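Side-chain contacts in uncharacterized protein (Enterococcus faecalis, PDB 3CLQ), which is of unknown function but belongs to the AllG family, named after a subunit of oxamate carbamoyltransferase, and so may have a related role: residues L131-A136 against Q146-R151; I153-V158 against F223-S228; P207-T212 against E217-V222. One frame throughout, in Å; residues are numbered along the deposited sequence.

Contact 1: residues L131-A136 against Q146-R151; sequences LSEQLA and QSVVDR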
# COMPACT_ATOMS: atom_id res chain seq x y z
N LEU B 131 -5.79 21.00 -1.52
CA LEU B 131 -6.12 19.66 -1.92
C LEU B 131 -5.71 19.39 -3.36
O LEU B 131 -5.60 20.31 -4.17
CB LEU B 131 -7.62 19.43 -1.79
CG LEU B 131 -8.16 19.24 -0.38
CD1 LEU B 131 -7.83 20.45 0.49
CD2 LEU B 131 -9.66 19.03 -0.44
N SER B 132 -5.49 18.13 -3.67
CA SER B 132 -5.36 17.70 -5.04
C SER B 132 -6.69 17.86 -5.76
O SER B 132 -7.70 17.28 -5.37
CB SER B 132 -4.92 16.23 -5.08
OG SER B 132 -5.22 15.63 -6.32
N GLU B 133 -6.70 18.67 -6.80
CA GLU B 133 -7.71 18.52 -7.83
C GLU B 133 -7.22 17.21 -8.38
O GLU B 133 -6.10 16.81 -8.04
CB GLU B 133 -7.54 19.63 -8.83
CG GLU B 133 -7.26 20.95 -8.14
CD GLU B 133 -6.64 21.98 -9.06
OE1 GLU B 133 -5.42 22.22 -8.92
OE2 GLU B 133 -7.37 22.54 -9.92
N GLN B 134 -7.98 16.45 -9.15
CA GLN B 134 -7.42 15.09 -9.32
C GLN B 134 -7.02 14.71 -10.73
O GLN B 134 -6.47 13.64 -10.96
CB GLN B 134 -8.31 14.02 -8.67
CG GLN B 134 -8.18 13.92 -7.14
CD GLN B 134 -7.24 12.78 -6.68
OE1 GLN B 134 -7.63 11.61 -6.60
NE2 GLN B 134 -6.00 13.14 -6.38
N LEU B 135 -7.30 15.59 -11.69
CA LEU B 135 -7.07 15.27 -13.09
C LEU B 135 -5.67 15.69 -13.59
O LEU B 135 -4.83 16.15 -12.79
CB LEU B 135 -8.20 15.85 -13.97
CG LEU B 135 -9.42 14.96 -14.28
CD1 LEU B 135 -9.16 13.97 -15.45
CD2 LEU B 135 -9.96 14.22 -13.04
N ALA B 136 -5.44 15.51 -14.89
CA ALA B 136 -4.24 16.01 -15.56
C ALA B 136 -4.47 17.46 -16.04
O ALA B 136 -3.55 18.28 -15.99
CB ALA B 136 -3.86 15.11 -16.70
N GLN B 146 -13.11 26.78 -18.43
CA GLN B 146 -14.31 26.65 -17.65
C GLN B 146 -14.23 25.34 -16.86
O GLN B 146 -14.44 25.33 -15.64
CB GLN B 146 -15.54 26.64 -18.57
CG GLN B 146 -16.60 27.69 -18.23
CD GLN B 146 -16.68 28.01 -16.73
OE1 GLN B 146 -16.48 29.16 -16.31
NE2 GLN B 146 -16.97 26.99 -15.92
N SER B 147 -13.87 24.24 -17.51
CA SER B 147 -13.90 22.98 -16.77
C SER B 147 -13.15 23.09 -15.43
O SER B 147 -13.70 22.74 -14.39
CB SER B 147 -13.46 21.77 -17.62
OG SER B 147 -12.18 21.93 -18.18
N VAL B 148 -11.93 23.60 -15.45
CA VAL B 148 -11.13 23.77 -14.23
C VAL B 148 -11.76 24.65 -13.16
O VAL B 148 -11.72 24.33 -11.97
CB VAL B 148 -9.74 24.36 -14.53
CG1 VAL B 148 -9.08 24.86 -13.25
CG2 VAL B 148 -8.87 23.33 -15.22
N VAL B 149 -12.33 25.78 -13.56
CA VAL B 149 -12.97 26.63 -12.56
C VAL B 149 -14.21 25.96 -11.95
O VAL B 149 -14.44 26.07 -10.75
CB VAL B 149 -13.25 28.05 -13.06
CG1 VAL B 149 -13.94 28.00 -14.40
CG2 VAL B 149 -14.08 28.82 -12.05
N ASP B 150 -14.98 25.24 -12.77
CA ASP B 150 -16.08 24.42 -12.27
C ASP B 150 -15.63 23.42 -11.18
O ASP B 150 -16.23 23.36 -10.11
CB ASP B 150 -16.74 23.63 -13.40
CG ASP B 150 -17.35 24.52 -14.45
OD1 ASP B 150 -18.02 25.51 -14.10
OD2 ASP B 150 -17.16 24.22 -15.64
N ARG B 151 -14.61 22.62 -11.47
CA ARG B 151 -14.12 21.67 -10.48
C ARG B 151 -13.64 22.34 -9.19
O ARG B 151 -13.87 21.82 -8.10
CB ARG B 151 -12.98 20.83 -11.04
CG ARG B 151 -12.42 19.82 -10.01
CD ARG B 151 -11.47 18.92 -10.72
NE ARG B 151 -11.87 18.88 -12.12
CZ ARG B 151 -12.12 17.77 -12.81
NH1 ARG B 151 -11.97 16.57 -12.25
NH2 ARG B 151 -12.49 17.88 -14.07

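Contact 2: residues I153-V158 against F223-S228; sequences IWMRDV and FEFLGS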
# COMPACT_ATOMS: atom_id res chain seq x y z
N ILE B 153 -14.92 24.99 -7.95
CA ILE B 153 -16.15 25.38 -7.25
C ILE B 153 -16.83 24.17 -6.60
O ILE B 153 -17.34 24.25 -5.48
CB ILE B 153 -17.13 26.09 -8.19
CG1 ILE B 153 -16.56 27.46 -8.58
CG2 ILE B 153 -18.50 26.27 -7.55
CD1 ILE B 153 -17.16 28.01 -9.83
N TRP B 154 -16.81 23.05 -7.32
CA TRP B 154 -17.30 21.79 -6.81
C TRP B 154 -16.54 21.42 -5.54
O TRP B 154 -17.12 21.01 -4.54
CB TRP B 154 -17.13 20.71 -7.87
CG TRP B 154 -17.61 19.36 -7.44
CD1 TRP B 154 -18.87 18.86 -7.55
CD2 TRP B 154 -16.82 18.32 -6.84
NE1 TRP B 154 -18.92 17.58 -7.05
CE2 TRP B 154 -17.67 17.23 -6.61
CE3 TRP B 154 -15.48 18.22 -6.47
CZ2 TRP B 154 -17.23 16.04 -6.02
CZ3 TRP B 154 -15.04 17.04 -5.89
CH2 TRP B 154 -15.91 15.97 -5.67
N MSE B 155 -15.23 21.58 -5.58
CA MSE B 155 -14.41 21.28 -4.41
C MSE B 155 -14.64 22.21 -3.23
O MSE B 155 -14.37 21.84 -2.09
CB MSE B 155 -12.94 21.30 -4.78
CG MSE B 155 -12.57 20.23 -5.76
SE MSE B 155 -10.71 20.47 -6.22
CE MSE B 155 -9.85 19.58 -4.69
N ARG B 156 -15.13 23.42 -3.47
CA ARG B 156 -15.37 24.30 -2.34
C ARG B 156 -16.84 24.35 -1.94
O ARG B 156 -17.16 24.82 -0.85
CB ARG B 156 -14.86 25.72 -2.60
CG ARG B 156 -15.66 26.47 -3.61
CD ARG B 156 -16.08 27.83 -3.12
NE ARG B 156 -17.34 28.11 -3.77
CZ ARG B 156 -17.51 28.94 -4.79
NH1 ARG B 156 -16.50 29.66 -5.28
NH2 ARG B 156 -18.71 29.06 -5.31
N ASP B 157 -17.72 23.85 -2.80
CA ASP B 157 -19.15 23.85 -2.51
C ASP B 157 -19.56 22.53 -1.89
O ASP B 157 -20.45 22.49 -1.03
CB ASP B 157 -19.96 24.08 -3.78
CG ASP B 157 -20.09 25.54 -4.15
OD1 ASP B 157 -19.38 26.38 -3.54
OD2 ASP B 157 -20.90 25.84 -5.04
N VAL B 158 -18.91 21.46 -2.33
CA VAL B 158 -19.26 20.13 -1.87
C VAL B 158 -18.09 19.34 -1.25
O VAL B 158 -18.01 19.23 -0.03
CB VAL B 158 -20.13 19.35 -2.92
CG1 VAL B 158 -20.23 20.10 -4.25
CG2 VAL B 158 -19.68 17.89 -3.07
N PHE B 223 -16.39 9.52 -4.22
CA PHE B 223 -15.51 8.37 -4.36
C PHE B 223 -14.97 8.31 -5.78
O PHE B 223 -13.81 7.96 -5.99
CB PHE B 223 -16.24 7.06 -4.08
CG PHE B 223 -16.76 6.94 -2.69
CD1 PHE B 223 -15.92 7.13 -1.60
CD2 PHE B 223 -18.10 6.62 -2.47
CE1 PHE B 223 -16.40 7.02 -0.31
CE2 PHE B 223 -18.60 6.49 -1.18
CZ PHE B 223 -17.76 6.70 -0.09
N GLU B 224 -15.82 8.64 -6.74
CA GLU B 224 -15.39 8.62 -8.13
C GLU B 224 -14.19 9.54 -8.27
O GLU B 224 -13.21 9.21 -8.93
CB GLU B 224 -16.51 9.12 -9.00
CG GLU B 224 -16.66 8.44 -10.35
CD GLU B 224 -18.14 8.45 -10.81
OE1 GLU B 224 -18.78 7.37 -10.66
OE2 GLU B 224 -18.65 9.52 -11.25
N PHE B 225 -14.29 10.70 -7.62
CA PHE B 225 -13.23 11.70 -7.62
C PHE B 225 -11.96 11.21 -6.89
O PHE B 225 -10.82 11.41 -7.36
CB PHE B 225 -13.78 12.98 -6.98
CG PHE B 225 -12.78 14.10 -6.87
CD1 PHE B 225 -12.65 15.04 -7.89
CD2 PHE B 225 -12.00 14.23 -5.73
CE1 PHE B 225 -11.74 16.10 -7.78
CE2 PHE B 225 -11.08 15.28 -5.63
CZ PHE B 225 -10.96 16.21 -6.65
N LEU B 226 -12.14 10.56 -5.74
CA LEU B 226 -11.00 10.18 -4.93
C LEU B 226 -10.16 9.07 -5.55
O LEU B 226 -8.96 9.00 -5.30
CB LEU B 226 -11.43 9.87 -3.50
CG LEU B 226 -11.91 11.06 -2.62
CD1 LEU B 226 -12.57 10.52 -1.36
CD2 LEU B 226 -10.82 12.10 -2.27
N GLY B 227 -10.75 8.22 -6.38
CA GLY B 227 -9.96 7.20 -7.07
C GLY B 227 -9.71 7.50 -8.54
O GLY B 227 -9.37 6.61 -9.32
N SER B 228 -9.90 8.75 -8.96
CA SER B 228 -9.65 9.09 -10.34
C SER B 228 -8.14 9.27 -10.55
O SER B 228 -7.62 9.27 -11.66
CB SER B 228 -10.43 10.34 -10.75
OG SER B 228 -10.07 11.43 -9.92

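Contact 3: residues P207-T212 against E217-V222; sequences PYMVQT and EQLKEV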
# COMPACT_ATOMS: atom_id res chain seq x y z
N PRO B 207 -15.21 6.21 7.00
CA PRO B 207 -16.14 6.06 8.13
C PRO B 207 -16.72 7.42 8.55
O PRO B 207 -17.91 7.55 8.83
CB PRO B 207 -15.25 5.50 9.26
CG PRO B 207 -14.03 4.94 8.59
CD PRO B 207 -13.90 5.55 7.23
N TYR B 208 -15.86 8.43 8.60
CA TYR B 208 -16.27 9.77 8.99
C TYR B 208 -17.16 10.47 7.96
O TYR B 208 -18.10 11.17 8.33
CB TYR B 208 -15.04 10.63 9.32
CG TYR B 208 -14.12 9.94 10.28
CD1 TYR B 208 -14.61 9.34 11.43
CD2 TYR B 208 -12.76 9.87 10.03
CE1 TYR B 208 -13.77 8.69 12.31
CE2 TYR B 208 -11.90 9.23 10.90
CZ TYR B 208 -12.42 8.64 12.04
OH TYR B 208 -11.56 8.01 12.92
N MSE B 209 -16.87 10.28 6.68
CA MSE B 209 -17.70 10.87 5.64
C MSE B 209 -19.09 10.30 5.72
O MSE B 209 -20.08 10.99 5.52
CB MSE B 209 -17.15 10.61 4.25
CG MSE B 209 -15.82 11.27 3.93
SE MSE B 209 -15.09 10.53 2.26
CE MSE B 209 -16.32 11.30 1.00
N VAL B 210 -19.19 9.02 6.02
CA VAL B 210 -20.50 8.42 6.07
C VAL B 210 -21.37 8.98 7.22
O VAL B 210 -22.59 8.91 7.16
CB VAL B 210 -20.35 6.90 6.15
CG1 VAL B 210 -21.65 6.24 6.54
CG2 VAL B 210 -19.85 6.39 4.81
N GLN B 211 -20.73 9.56 8.23
CA GLN B 211 -21.45 10.06 9.40
C GLN B 211 -22.00 11.47 9.16
O GLN B 211 -22.57 12.12 10.04
CB GLN B 211 -20.53 10.06 10.61
CG GLN B 211 -20.51 8.74 11.34
CD GLN B 211 -19.52 8.72 12.47
OE1 GLN B 211 -18.40 8.24 12.30
NE2 GLN B 211 -19.90 9.27 13.61
N THR B 212 -21.84 11.90 7.92
CA THR B 212 -22.04 13.26 7.53
C THR B 212 -23.46 13.40 7.00
O THR B 212 -24.17 12.39 6.85
CB THR B 212 -21.01 13.60 6.46
OG1 THR B 212 -20.37 14.83 6.78
CG2 THR B 212 -21.62 13.63 5.09
N GLU B 217 -25.94 9.88 -3.04
CA GLU B 217 -25.64 10.39 -4.39
C GLU B 217 -24.39 11.27 -4.41
O GLU B 217 -23.60 11.24 -5.36
CB GLU B 217 -26.84 11.15 -4.95
CG GLU B 217 -26.51 12.10 -6.12
CD GLU B 217 -27.48 13.33 -6.21
OE1 GLU B 217 -27.24 14.34 -5.49
OE2 GLU B 217 -28.46 13.29 -7.01
N GLN B 218 -24.18 12.05 -3.35
CA GLN B 218 -22.98 12.88 -3.27
C GLN B 218 -21.70 12.15 -2.82
O GLN B 218 -20.58 12.49 -3.21
CB GLN B 218 -23.23 14.07 -2.35
CG GLN B 218 -24.15 15.10 -2.96
CD GLN B 218 -24.36 16.29 -2.05
OE1 GLN B 218 -24.77 16.14 -0.90
NE2 GLN B 218 -24.10 17.49 -2.57
N LEU B 219 -21.88 11.15 -1.96
CA LEU B 219 -20.76 10.35 -1.57
C LEU B 219 -20.33 9.62 -2.82
O LEU B 219 -19.14 9.47 -3.06
CB LEU B 219 -21.17 9.37 -0.48
CG LEU B 219 -20.90 9.79 0.97
CD1 LEU B 219 -20.53 11.22 1.09
CD2 LEU B 219 -22.12 9.51 1.83
N LYS B 220 -21.28 9.22 -3.65
CA LYS B 220 -20.94 8.46 -4.84
C LYS B 220 -19.94 9.19 -5.76
O LYS B 220 -18.89 8.63 -6.13
CB LYS B 220 -22.18 8.02 -5.59
CG LYS B 220 -21.92 6.85 -6.51
CD LYS B 220 -21.91 7.33 -7.96
CE LYS B 220 -23.14 6.86 -8.70
NZ LYS B 220 -23.07 5.40 -8.94
N GLU B 221 -20.24 10.43 -6.11
CA GLU B 221 -19.32 11.16 -6.98
C GLU B 221 -18.01 11.56 -6.28
O GLU B 221 -16.96 11.64 -6.93
CB GLU B 221 -20.02 12.31 -7.72
CG GLU B 221 -20.00 13.64 -7.07
CD GLU B 221 -20.58 14.72 -8.00
OE1 GLU B 221 -21.78 15.11 -7.84
OE2 GLU B 221 -19.83 15.18 -8.92
N VAL B 222 -18.05 11.76 -4.97
CA VAL B 222 -16.79 11.98 -4.26
C VAL B 222 -15.85 10.74 -4.27
O VAL B 222 -14.63 10.89 -4.33
CB VAL B 222 -17.03 12.47 -2.84
CG1 VAL B 222 -15.81 12.24 -2.00
CG2 VAL B 222 -17.36 13.95 -2.86

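Contact 1: residues L131-A136 against Q146-R151
Leu135 and Arg151 make the closest contact between the loop 131-136 and the helical turn 146-151; a leucine methyl lies against the guanidinium. Their side chains cross at about a right angle. Leu135 CD2 is 3.2 Å from NH1 of Arg151. Leu135 CG is also close, 3.6 Å from the same Arg151 NH1, and Leu135 CB sits over one face of the group. Arg151 starts out extended, with CG trans to the backbone N (chi1 179°). It then bends at chi3 (-27°), which turns the flat group toward the leucine.

Two looser van der Waals contacts lie beside this. Glu133 CB is 4.4 Å from Arg151 CD. At the far end of the glutamate, Glu133 OE2 is 4.4 Å from Val148 CG1.

No hydrogen bond or salt bridge links the two segments. Glu133 OE2 and Arg151 NE are 6.2 Å apart, so any attraction between these opposite charges acts over a distance. The carboxylate is instead held by its own loop: OE2 accepts a hydrogen bond from Leu139 N and OE1 a weak one from Arg140 N.

The loop follows strand 126-130, outermost in its antiparallel sheet within this chain, and leads into helix 146-168. Glu133 also touches Leu152 and Met155 of that helix, and Arg151 reaches Phe225 on helix 216-226.

Contact 2: residues I153-V158 against F223-S228
Phe225 receives Trp154 and Met155 in a helix-helix packing contact that includes a Met-aromatic interaction. Helix 146-168 supplies the tryptophan and the methionine. The last turn of helix 216-226 supplies the phenylalanine.

The aromatic pair comes first. The six-membered ring of Trp154 and the ring of Phe225 meet obliquely, with centroids 4.9 Å apart and planes inclined at 41°. Trp154 CZ3 lies over one face of the phenylalanine, off-centre, 3.7 Å from Phe225 CD1. Its neighbour Trp154 CH2 is 3.8 Å from Phe225 CG. Both side chains leave their helices with CG trans to the backbone N, and they run antiparallel, side by side. Val158 CG2 rests on one face of the indole.

Met155, a selenomethionine, crosses Phe225 at about a right angle. Its first torsion (chi1 -64°) and an extended second one bring the selenium near the ring; chi3 only sets the methyl. Met155 SE is 5.5 Å from the Phe225 centroid and meets the ring obliquely, 64° off its normal. Met155 CE is 4.1 Å from Phe225 CZ.

Phe225 also touches Arg151 and Leu159 of helix 146-168, and Gln134 of the loop after strand 126-130. Beside this contact, Phe223 packs on Thr206 of the second subunit.

Polar bonds stay within each segment. Arg156 NE makes a salt bridge to Asp157 OD1, while at the end of the other helix Ser228 OG donates a 2.7 Å hydrogen bond to Phe225 O, which also accepts from Ser228 N on the same face of its plane.

Contact 3: residues P207-T212 against E217-V222
Met209, a selenomethionine, points at Leu219 and Val222 from the last turn of helix 195-210. Near the start of 217-222, Gln218 OE1 accepts a weak hydrogen bond from Ser215 N. Leu219 follows and faces Met209, and the CA atoms of these two residues are 7.8 Å apart. Leu219 CD1 lies 4.2 Å from Met209 CE as modelled. Leu219 also packs on Arg216 of the second subunit, and Val210 O accepts a hydrogen bond from NE of that same arginine. The contact thus lies at a helix-loop-helix turn that borders the dimer interface. Thr212 N bonds to Met209 O at 3.1 Å as helix 195-210 ends, and a short loop leads into helix 216-226. Next along the second helix, Glu221 turns to Trp154 of helix 146-168. Val222 again faces Met209, but the modelled approach of Met209 CE to Val222 CG1 is too short for two carbons, so its detail is doubtful. Both Met209 and Val222 also touch Leu162 of helix 146-168.

Contact 1 closes first. The chain leaves strand 126-130, and a short loop folds back on the first turns of helix 146-168. Contact 2 opens further along that same helix and closes a much longer loop at the end of helix 216-226. Contact 3 lies within this second loop, where helix 195-210 turns into helix 216-226. Contacts 1 and 2 follow in series, and none cross. Contacts 1 and 2 share helix 146-168 and touch each other. Contacts 2 and 3 share helix 216-226 and also meet, with Trp154 against Val222. They tie the loop after strand 126-130 to helix 146-168, and that helix through helix 216-226 to helix 195-210. Contacts 2 and 3 border the second subunit.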